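Local coordinates for biotin protein ligase-like protein of unknown function (Silicibacter sp., PDB 3BFM) that is of unknown function but resembles biotin protein ligases and belongs to the biotin/lipoate A/B protein ligase family, at residues A31-V40 with R50-E58; T5-T13 with P157-L168. All blocks are in the same frame, centred on the assembly; numbering follows the deposited sequence. Where two conformers were deposited one is given.

Overall arrangement
Contact 1 (31-40 with 50-58) closes the open end of the hairpin formed by strands 39-44 and 48-55, and contact 2 (5-13 with 157-168) lays the N-terminal segment along helix 156-175; their centres lie about 14 Å apart. Thr13 joins them by probable hydrogen bonds, its O 2.8 Å from Val40 N and its N 3.0 Å from Gly38 O, where strand 13-16 pairs in parallel with strand 39-44. Ala51 of contact 1 also packs on Leu160 of contact 2. A calcium ion bound by Ala37 O of both subunits marks the dimer interface, about 7 Å from the Met12 side chain, and both contacts touch the second subunit.

Contact 1: A31-V40 with R50-E58; sequences AELGVDAGLV and RAALVLAPE. With CA (calcium ion), chain C.
Gly38 N gives its hydrogen to Val54 O at 2.9 Å, and Val54 N returns a bond to Leu39 O at 3.0 Å, so both polar backbone atoms of Val54 are engaged by the 31-40 segment. The second bond runs almost straight out from the Leu39 carbonyl (C=O...N 163°), whereas the first is tilted from the Val54 carbonyl plane. Gly38 and Leu39 are the last two residues of a type II turn that begins at Asp36; Gly38 has a positive phi (107°) that suits glycine, and, having no side chain, it leaves room beside the metal. The turn directs Ala37 O to the calcium ion at 2.4 Å. Five waters and Ala37 O of the second subunit fill the other places round the ion, and Asp36 receives hydrogen bonds from two of these waters, one at its backbone O and one at OD2. Beyond the turn the chain enters the antiparallel hairpin of strands 39-44 and 48-55, within the mixed sheet of this ligase-like domain. Here Val40 and Leu53 form a non-hydrogen-bonded pair whose side chains lie side by side, Val40 CG2 3.7 Å from Leu53 CD2. Val54 points to the other face, a compact branched residue whose two methyls reach different neighbours. CG1, anti to the backbone N (chi1 173°), reaches Asp36 O at 3.7 Å and Ala31 CB at 4.2 Å, while CG2 meets Leu39 CD2 at 4.1 Å. The small Ala31 lets helix 23-32 come close; past it Gly34, with positive phi, leaves the helical conformation in a Schellman motif.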
loop_
_atom_site.group_PDB
_atom_site.type_symbol
_atom_site.label_atom_id
_atom_site.label_comp_id
_atom_site.label_asym_id
_atom_site.label_seq_id
_atom_site.Cartn_x
_atom_site.Cartn_y
_atom_site.Cartn_z
ATOM N N ALA A 31 -11.363 8.715 -7.774
ATOM C CA ALA A 31 -10.810 9.365 -6.601
ATOM C C ALA A 31 -11.885 10.313 -6.026
ATOM O O ALA A 31 -12.159 10.337 -4.826
ATOM C CB ALA A 31 -9.540 10.119 -6.985
ATOM N N GLU A 32 -12.528 11.063 -6.894
ATOM C CA GLU A 32 -13.579 11.995 -6.433
ATOM C C GLU A 32 -14.792 11.260 -5.827
ATOM O O GLU A 32 -15.429 11.771 -4.903
ATOM C CB GLU A 32 -13.985 12.942 -7.562
ATOM C CG GLU A 32 -14.942 14.068 -7.122
ATOM C CD GLU A 32 -14.424 14.927 -5.950
ATOM O OE1 GLU A 32 -13.245 15.337 -5.977
ATOM O OE2 GLU A 32 -15.211 15.187 -5.003
ATOM N N LEU A 33 -15.071 10.060 -6.326
ATOM C CA LEU A 33 -16.044 9.128 -5.726
ATOM C C LEU A 33 -15.618 8.492 -4.417
ATOM O O LEU A 33 -16.391 7.747 -3.844
ATOM C CB LEU A 33 -16.333 7.956 -6.683
ATOM C CG LEU A 33 -17.319 8.213 -7.814
ATOM C CD1 LEU A 33 -17.186 7.146 -8.881
ATOM C CD2 LEU A 33 -18.745 8.264 -7.246
ATOM N N GLY A 34 -14.380 8.691 -3.984
ATOM C CA GLY A 34 -13.954 8.176 -2.705
ATOM C C GLY A 34 -13.095 6.931 -2.743
ATOM O O GLY A 34 -12.801 6.375 -1.681
ATOM N N VAL A 35 -12.649 6.485 -3.917
ATOM C CA VAL A 35 -11.774 5.320 -3.973
ATOM C C VAL A 35 -10.435 5.741 -3.359
ATOM O O VAL A 35 -9.937 6.850 -3.597
ATOM C CB VAL A 35 -11.654 4.745 -5.421
ATOM C CG1 VAL A 35 -10.925 3.418 -5.436
ATOM C CG2 VAL A 35 -13.040 4.558 -6.016
ATOM N N ASP A 36 -9.869 4.861 -2.552
ATOM C CA ASP A 36 -8.686 5.210 -1.781
ATOM C C ASP A 36 -7.401 5.053 -2.597
ATOM O O ASP A 36 -7.397 4.547 -3.723
ATOM C CB ASP A 36 -8.549 4.317 -0.534
ATOM C CG ASP A 36 -9.870 4.046 0.179
ATOM O OD1 ASP A 36 -10.615 5.018 0.455
ATOM O OD2 ASP A 36 -10.140 2.847 0.482
ATOM N N ALA A 37 -6.311 5.470 -1.979
ATOM C CA ALA A 37 -4.984 5.352 -2.526
ATOM C C ALA A 37 -4.662 3.900 -2.856
ATOM O O ALA A 37 -5.195 2.976 -2.243
ATOM C CB ALA A 37 -3.965 5.901 -1.538
ATOM N N GLY A 38 -3.810 3.707 -3.853
ATOM C CA GLY A 38 -3.307 2.408 -4.173
ATOM C C GLY A 38 -3.894 1.833 -5.438
ATOM O O GLY A 38 -3.340 0.892 -5.976
ATOM N N LEU A 39 -4.990 2.409 -5.908
ATOM C CA LEU A 39 -5.518 2.056 -7.226
ATOM C C LEU A 39 -4.565 2.460 -8.337
ATOM O O LEU A 39 -4.099 3.626 -8.376
ATOM C CB LEU A 39 -6.837 2.738 -7.472
ATOM C CG LEU A 39 -7.548 2.477 -8.796
ATOM C CD1 LEU A 39 -8.011 1.018 -8.885
ATOM C CD2 LEU A 39 -8.738 3.449 -8.961
ATOM N N VAL A 40 -4.341 1.517 -9.239
ATOM C CA VAL A 40 -3.596 1.697 -10.470
ATOM C C VAL A 40 -4.530 1.339 -11.614
ATOM O O VAL A 40 -4.816 0.187 -11.854
ATOM C CB VAL A 40 -2.310 0.826 -10.563
ATOM C CG1 VAL A 40 -1.575 1.074 -11.890
ATOM C CG2 VAL A 40 -1.408 1.049 -9.364
ATOM N N ARG A 50 -0.915 3.421 -21.040
ATOM C CA ARG A 50 -1.416 4.470 -20.149
ATOM C C ARG A 50 -1.650 3.863 -18.801
ATOM O O ARG A 50 -2.044 2.692 -18.718
ATOM C CB ARG A 50 -2.679 5.153 -20.683
ATOM C CG ARG A 50 -2.400 5.967 -21.941
ATOM C CD ARG A 50 -3.696 6.464 -22.563
ATOM N NE ARG A 50 -4.272 5.416 -23.372
ATOM C CZ ARG A 50 -5.494 5.441 -23.891
ATOM N NH1 ARG A 50 -6.314 6.461 -23.682
ATOM N NH2 ARG A 50 -5.903 4.424 -24.625
ATOM N N ALA A 51 -1.381 4.641 -17.753
ATOM C CA ALA A 51 -1.648 4.207 -16.421
ATOM C C ALA A 51 -1.789 5.382 -15.513
ATOM O O ALA A 51 -1.382 6.508 -15.844
ATOM C CB ALA A 51 -0.560 3.214 -15.944
ATOM N N ALA A 52 -2.442 5.175 -14.389
ATOM C CA ALA A 52 -2.651 6.300 -13.438
ATOM C C ALA A 52 -2.727 5.703 -12.042
ATOM O O ALA A 52 -3.327 4.660 -11.858
ATOM C CB ALA A 52 -3.905 7.155 -13.777
ATOM N N LEU A 53 -2.111 6.414 -11.096
ATOM C CA LEU A 53 -2.060 6.054 -9.666
ATOM C C LEU A 53 -2.842 7.053 -8.837
ATOM O O LEU A 53 -2.639 8.282 -8.986
ATOM C CB LEU A 53 -0.643 6.152 -9.126
ATOM C CG LEU A 53 0.516 5.660 -9.961
ATOM C CD1 LEU A 53 1.778 5.949 -9.165
ATOM C CD2 LEU A 53 0.361 4.169 -10.247
ATOM N N VAL A 54 -3.693 6.532 -7.942
ATOM C CA VAL A 54 -4.407 7.360 -6.952
ATOM C C VAL A 54 -3.582 7.352 -5.661
ATOM O O VAL A 54 -3.214 6.270 -5.146
ATOM C CB VAL A 54 -5.829 6.841 -6.653
ATOM C CG1 VAL A 54 -6.463 7.631 -5.488
ATOM C CG2 VAL A 54 -6.702 6.866 -7.954
ATOM N N LEU A 55 -3.290 8.563 -5.193
ATOM C CA LEU A 55 -2.518 8.831 -3.986
ATOM C C LEU A 55 -3.299 9.767 -3.045
ATOM O O LEU A 55 -4.225 10.482 -3.461
ATOM C CB LEU A 55 -1.205 9.500 -4.378
ATOM C CG LEU A 55 -0.407 8.748 -5.430
ATOM C CD1 LEU A 55 0.824 9.526 -5.897
ATOM C CD2 LEU A 55 0.002 7.410 -4.835
ATOM N N ALA A 56 -2.917 9.754 -1.776
ATOM C CA ALA A 56 -3.484 10.669 -0.789
ATOM C C ALA A 56 -2.469 11.085 0.280
ATOM O O ALA A 56 -2.611 10.727 1.444
ATOM C CB ALA A 56 -4.722 10.039 -0.148
ATOM N N PRO A 57 -1.454 11.879 -0.100
ATOM C CA PRO A 57 -0.459 12.324 0.881
ATOM C C PRO A 57 -1.056 13.379 1.825
ATOM O O PRO A 57 -1.774 14.283 1.400
ATOM C CB PRO A 57 0.656 12.906 0.024
ATOM C CG PRO A 57 -0.015 13.342 -1.228
ATOM C CD PRO A 57 -1.216 12.449 -1.441
ATOM N N GLU A 58 -0.790 13.239 3.112
ATOM C CA GLU A 58 -1.428 14.116 4.078
ATOM C C GLU A 58 -0.529 15.320 4.336
ATOM O O GLU A 58 0.073 15.467 5.388
ATOM C CB GLU A 58 -1.768 13.336 5.339
ATOM C CG GLU A 58 -2.893 12.361 5.099
ATOM C CD GLU A 58 -2.811 11.152 5.992
ATOM O OE1 GLU A 58 -2.070 10.203 5.638
ATOM O OE2 GLU A 58 -3.498 11.151 7.037
HETATM CA CA CA C . -6.229 0.917 -1.463
HETATM O O HOH W 1 -7.663 1.653 -3.316
HETATM O O HOH W 2 -8.465 0.774 -0.428
HETATM O O HOH W 3 -5.942 1.980 0.743
HETATM O O HOH W 4 -3.874 0.617 -0.872
HETATM O O HOH W 5 -5.330 -0.284 -3.360
#

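Contact 2: T5-T13 with P157-L168; sequences TITFPPLMT and PRLLESWARHCL
With chi1 at -71°, Glu161 sets CG beside its backbone N, and the extended chain beyond carries the carboxylate to the Thr7 backbone; Arg158, bent at chi2 and chi3, folds along the helix to meet the same group. Thr7 N donates to Glu161 OE2 at 2.9 Å in a nearly straight bond (172°). Arg158 grips the carboxylate side-on, NE to OE1 at 2.7 Å and NH2 to OE2 at 2.9 Å. Both carboxylate atoms stay close to the guanidinium plane, but the arginine nitrogens approach from above the plane of the carboxylate. OE2 thus takes two hydrogens from opposite faces, an arrangement that should favour the charged form of Glu161 and limit its rotation. The loop before strand 13-16 here runs along helix 156-175, an irregular segment laid alongside a helix that packs against the central sheet of the ligase-like domain. A water donating to Thr7 O and Glu161 O spans the two backbones. Toward the sheet, Phe8 turns its ring edge to the helix: CD1 is 3.4 Å from Ala164 CB, a small residue that admits the ring, and CZ approaches Leu160 CG. Ile6 crosses Leu160 at about a right angle, CD1 to CD2 3.8 Å. Farther along, the rigid ring of Pro9 offers CB to Leu168 CD2 at 3.6 Å and CG to the aliphatic Arg165 CG at 3.8 Å. The flexible selenomethionine Met12 brings SE to 4.1 Å from Ala164 CB, and Leu168 packs also on Leu11 of the second subunit.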
loop_
_atom_site.group_PDB
_atom_site.type_symbol
_atom_site.label_atom_id
_atom_site.label_comp_id
_atom_site.label_asym_id
_atom_site.label_seq_id
_atom_site.Cartn_x
_atom_site.Cartn_y
_atom_site.Cartn_z
ATOM N N THR A 5 -0.889 -11.511 -17.017
ATOM C CA THR A 5 -1.238 -11.122 -15.616
ATOM C C THR A 5 -0.334 -10.010 -15.106
ATOM O O THR A 5 0.885 -10.135 -15.109
ATOM C CB THR A 5 -1.167 -12.324 -14.641
ATOM O OG1 THR A 5 -2.127 -13.314 -15.038
ATOM C CG2 THR A 5 -1.469 -11.895 -13.203
ATOM N N ILE A 6 -0.946 -8.922 -14.663
ATOM C CA ILE A 6 -0.196 -7.767 -14.174
ATOM C C ILE A 6 -0.226 -7.794 -12.650
ATOM O O ILE A 6 -1.287 -7.642 -12.026
ATOM C CB ILE A 6 -0.752 -6.461 -14.737
ATOM C CG1 ILE A 6 -0.524 -6.405 -16.254
ATOM C CG2 ILE A 6 -0.063 -5.258 -14.128
ATOM C CD1 ILE A 6 -1.243 -5.250 -16.926
ATOM N N THR A 7 0.949 -7.967 -12.061
ATOM C CA THR A 7 1.084 -8.120 -10.619
ATOM C C THR A 7 1.645 -6.846 -10.021
ATOM O O THR A 7 2.671 -6.384 -10.463
ATOM C CB THR A 7 2.034 -9.278 -10.317
ATOM O OG1 THR A 7 1.571 -10.428 -11.025
ATOM C CG2 THR A 7 2.064 -9.577 -8.839
ATOM N N PHE A 8 0.951 -6.288 -9.031
ATOM C CA PHE A 8 1.351 -5.067 -8.353
ATOM C C PHE A 8 1.752 -5.425 -6.946
ATOM O O PHE A 8 1.412 -6.523 -6.480
ATOM C CB PHE A 8 0.205 -4.060 -8.344
ATOM C CG PHE A 8 -0.076 -3.477 -9.704
ATOM C CD1 PHE A 8 0.836 -2.635 -10.314
ATOM C CD2 PHE A 8 -1.234 -3.786 -10.387
ATOM C CE1 PHE A 8 0.591 -2.145 -11.566
ATOM C CE2 PHE A 8 -1.477 -3.275 -11.653
ATOM C CZ PHE A 8 -0.582 -2.472 -12.235
ATOM N N PRO A 9 2.522 -4.549 -6.290
ATOM C CA PRO A 9 2.854 -4.740 -4.875
ATOM C C PRO A 9 1.610 -4.929 -3.992
ATOM O O PRO A 9 0.502 -4.530 -4.357
ATOM C CB PRO A 9 3.560 -3.446 -4.492
ATOM C CG PRO A 9 3.979 -2.816 -5.735
ATOM C CD PRO A 9 3.176 -3.353 -6.859
ATOM N N PRO A 10 1.779 -5.553 -2.813
ATOM C CA PRO A 10 0.655 -5.675 -1.907
ATOM C C PRO A 10 0.037 -4.322 -1.626
ATOM O O PRO A 10 0.771 -3.347 -1.442
ATOM C CB PRO A 10 1.304 -6.229 -0.627
ATOM C CG PRO A 10 2.438 -6.993 -1.112
ATOM C CD PRO A 10 2.987 -6.196 -2.268
ATOM N N LEU A 11 -1.289 -4.273 -1.625
ATOM C CA LEU A 11 -2.020 -3.026 -1.372
ATOM C C LEU A 11 -2.015 -2.047 -2.560
ATOM O O LEU A 11 -2.468 -0.901 -2.449
ATOM C CB LEU A 11 -1.516 -2.329 -0.091
ATOM C CG LEU A 11 -2.109 -2.863 1.223
ATOM C CD1 LEU A 11 -2.120 -4.411 1.316
ATOM C CD2 LEU A 11 -1.413 -2.232 2.424
HETATM N N MSE A 12 -1.500 -2.475 -3.702
HETATM C CA MSE A 12 -1.848 -1.786 -4.943
HETATM C C MSE A 12 -2.854 -2.663 -5.662
HETATM O O MSE A 12 -2.813 -3.880 -5.551
HETATM C CB MSE A 12 -0.631 -1.455 -5.780
HETATM C CG MSE A 12 -0.035 -0.094 -5.455
HETATM SE SE MSE A 12 1.772 0.187 -6.096
HETATM C CE MSE A 12 1.702 2.059 -6.438
ATOM N N THR A 13 -3.812 -2.028 -6.321
ATOM C CA THR A 13 -4.935 -2.697 -6.925
ATOM C C THR A 13 -4.914 -2.284 -8.366
ATOM O O THR A 13 -5.107 -1.106 -8.624
ATOM C CB THR A 13 -6.257 -2.134 -6.373
ATOM O OG1 THR A 13 -6.218 -2.116 -4.946
ATOM C CG2 THR A 13 -7.469 -2.957 -6.871
ATOM N N PRO A 157 3.571 -4.768 -20.166
ATOM C CA PRO A 157 3.117 -5.201 -18.843
ATOM C C PRO A 157 4.216 -5.157 -17.784
ATOM O O PRO A 157 3.960 -4.801 -16.647
ATOM C CB PRO A 157 2.690 -6.669 -19.069
ATOM C CG PRO A 157 2.500 -6.827 -20.517
ATOM C CD PRO A 157 3.358 -5.801 -21.197
ATOM N N ARG A 158 5.419 -5.588 -18.127
ATOM C CA ARG A 158 6.530 -5.599 -17.164
ATOM C C ARG A 158 6.955 -4.196 -16.781
ATOM O O ARG A 158 7.304 -3.940 -15.643
ATOM C CB ARG A 158 7.728 -6.358 -17.723
ATOM C CG ARG A 158 7.445 -7.826 -18.111
ATOM C CD ARG A 158 7.129 -8.723 -16.927
ATOM N NE ARG A 158 5.746 -8.667 -16.474
ATOM C CZ ARG A 158 4.716 -9.270 -17.069
ATOM N NH1 ARG A 158 4.878 -9.944 -18.204
ATOM N NH2 ARG A 158 3.506 -9.153 -16.544
ATOM N N LEU A 159 6.956 -3.292 -17.754
ATOM C CA LEU A 159 7.250 -1.860 -17.508
ATOM C C LEU A 159 6.231 -1.190 -16.552
ATOM O O LEU A 159 6.588 -0.452 -15.626
ATOM C CB LEU A 159 7.365 -1.118 -18.827
ATOM C CG LEU A 159 7.738 0.373 -18.712
ATOM C CD1 LEU A 159 9.075 0.632 -18.010
ATOM C CD2 LEU A 159 7.746 1.076 -20.094
ATOM N N LEU A 160 4.951 -1.458 -16.793
ATOM C CA LEU A 160 3.893 -1.035 -15.885
ATOM C C LEU A 160 4.084 -1.517 -14.460
ATOM O O LEU A 160 3.994 -0.730 -13.519
ATOM C CB LEU A 160 2.545 -1.474 -16.436
ATOM C CG LEU A 160 1.315 -1.208 -15.588
ATOM C CD1 LEU A 160 1.143 0.302 -15.282
ATOM C CD2 LEU A 160 0.100 -1.767 -16.347
ATOM N N GLU A 161 4.336 -2.825 -14.292
ATOM C CA GLU A 161 4.586 -3.400 -12.988
ATOM C C GLU A 161 5.763 -2.735 -12.321
ATOM O O GLU A 161 5.731 -2.430 -11.132
ATOM C CB GLU A 161 4.917 -4.894 -13.139
ATOM C CG GLU A 161 3.739 -5.721 -13.526
ATOM C CD GLU A 161 4.103 -7.164 -13.873
ATOM O OE1 GLU A 161 5.306 -7.463 -14.091
ATOM O OE2 GLU A 161 3.172 -8.004 -13.885
ATOM N N SER A 162 6.809 -2.515 -13.107
ATOM C CA SER A 162 8.041 -1.934 -12.593
ATOM C C SER A 162 7.853 -0.470 -12.195
ATOM O O SER A 162 8.395 -0.019 -11.192
ATOM C CB SER A 162 9.143 -2.081 -13.622
ATOM O OG SER A 162 10.377 -1.785 -13.030
ATOM N N TRP A 163 7.069 0.266 -12.978
ATOM C CA TRP A 163 6.804 1.668 -12.650
ATOM C C TRP A 163 6.117 1.699 -11.266
ATOM O O TRP A 163 6.536 2.399 -10.328
ATOM C CB TRP A 163 5.963 2.332 -13.706
ATOM C CG TRP A 163 5.665 3.785 -13.418
ATOM C CD1 TRP A 163 6.583 4.787 -13.178
ATOM C CD2 TRP A 163 4.380 4.402 -13.392
ATOM N NE1 TRP A 163 5.936 5.968 -12.994
ATOM C CE2 TRP A 163 4.583 5.770 -13.117
ATOM C CE3 TRP A 163 3.079 3.923 -13.552
ATOM C CZ2 TRP A 163 3.522 6.674 -12.982
ATOM C CZ3 TRP A 163 2.008 4.815 -13.414
ATOM C CH2 TRP A 163 2.239 6.177 -13.153
ATOM N N ALA A 164 5.052 0.915 -11.144
ATOM C CA ALA A 164 4.328 0.856 -9.872
ATOM C C ALA A 164 5.239 0.547 -8.682
ATOM O O ALA A 164 5.172 1.241 -7.643
ATOM C CB ALA A 164 3.157 -0.120 -9.944
ATOM N N ARG A 165 6.082 -0.465 -8.821
ATOM C CA ARG A 165 7.004 -0.857 -7.771
ATOM C C ARG A 165 8.010 0.231 -7.445
ATOM O O ARG A 165 8.219 0.566 -6.261
ATOM C CB ARG A 165 7.790 -2.123 -8.120
ATOM C CG ARG A 165 7.138 -3.398 -7.750
ATOM C CD ARG A 165 8.134 -4.556 -7.729
ATOM N NE ARG A 165 9.002 -4.580 -8.919
ATOM C CZ ARG A 165 8.663 -5.055 -10.125
ATOM N NH1 ARG A 165 7.448 -5.552 -10.367
ATOM N NH2 ARG A 165 9.552 -5.018 -11.113
ATOM N N HIS A 166 8.639 0.811 -8.455
ATOM C CA HIS A 166 9.594 1.870 -8.146
ATOM C C HIS A 166 8.954 3.174 -7.627
ATOM O O HIS A 166 9.510 3.823 -6.755
ATOM C CB HIS A 166 10.474 2.176 -9.361
ATOM C CG HIS A 166 11.527 1.162 -9.608
ATOM N ND1 HIS A 166 11.351 0.106 -10.461
ATOM C CD2 HIS A 166 12.784 1.050 -9.114
ATOM C CE1 HIS A 166 12.451 -0.635 -10.472
ATOM N NE2 HIS A 166 13.332 -0.079 -9.667
ATOM N N CYS A 167 7.771 3.555 -8.128
ATOM C CA CYS A 167 7.032 4.656 -7.526
ATOM C C CYS A 167 6.758 4.413 -6.048
ATOM O O CYS A 167 6.929 5.295 -5.217
ATOM C CB CYS A 167 5.716 4.908 -8.267
ATOM S SG CYS A 167 5.979 5.643 -9.857
ATOM N N LEU A 168 6.298 3.222 -5.704
ATOM C CA LEU A 168 6.026 2.939 -4.312
ATOM C C LEU A 168 7.300 3.049 -3.476
ATOM O O LEU A 168 7.255 3.596 -2.403
ATOM C CB LEU A 168 5.435 1.545 -4.155
ATOM C CG LEU A 168 5.107 1.042 -2.753
ATOM C CD1 LEU A 168 3.994 1.853 -2.138
ATOM C CD2 LEU A 168 4.731 -0.477 -2.869
HETATM O O HOH W 6 4.576 -4.696 -9.436
#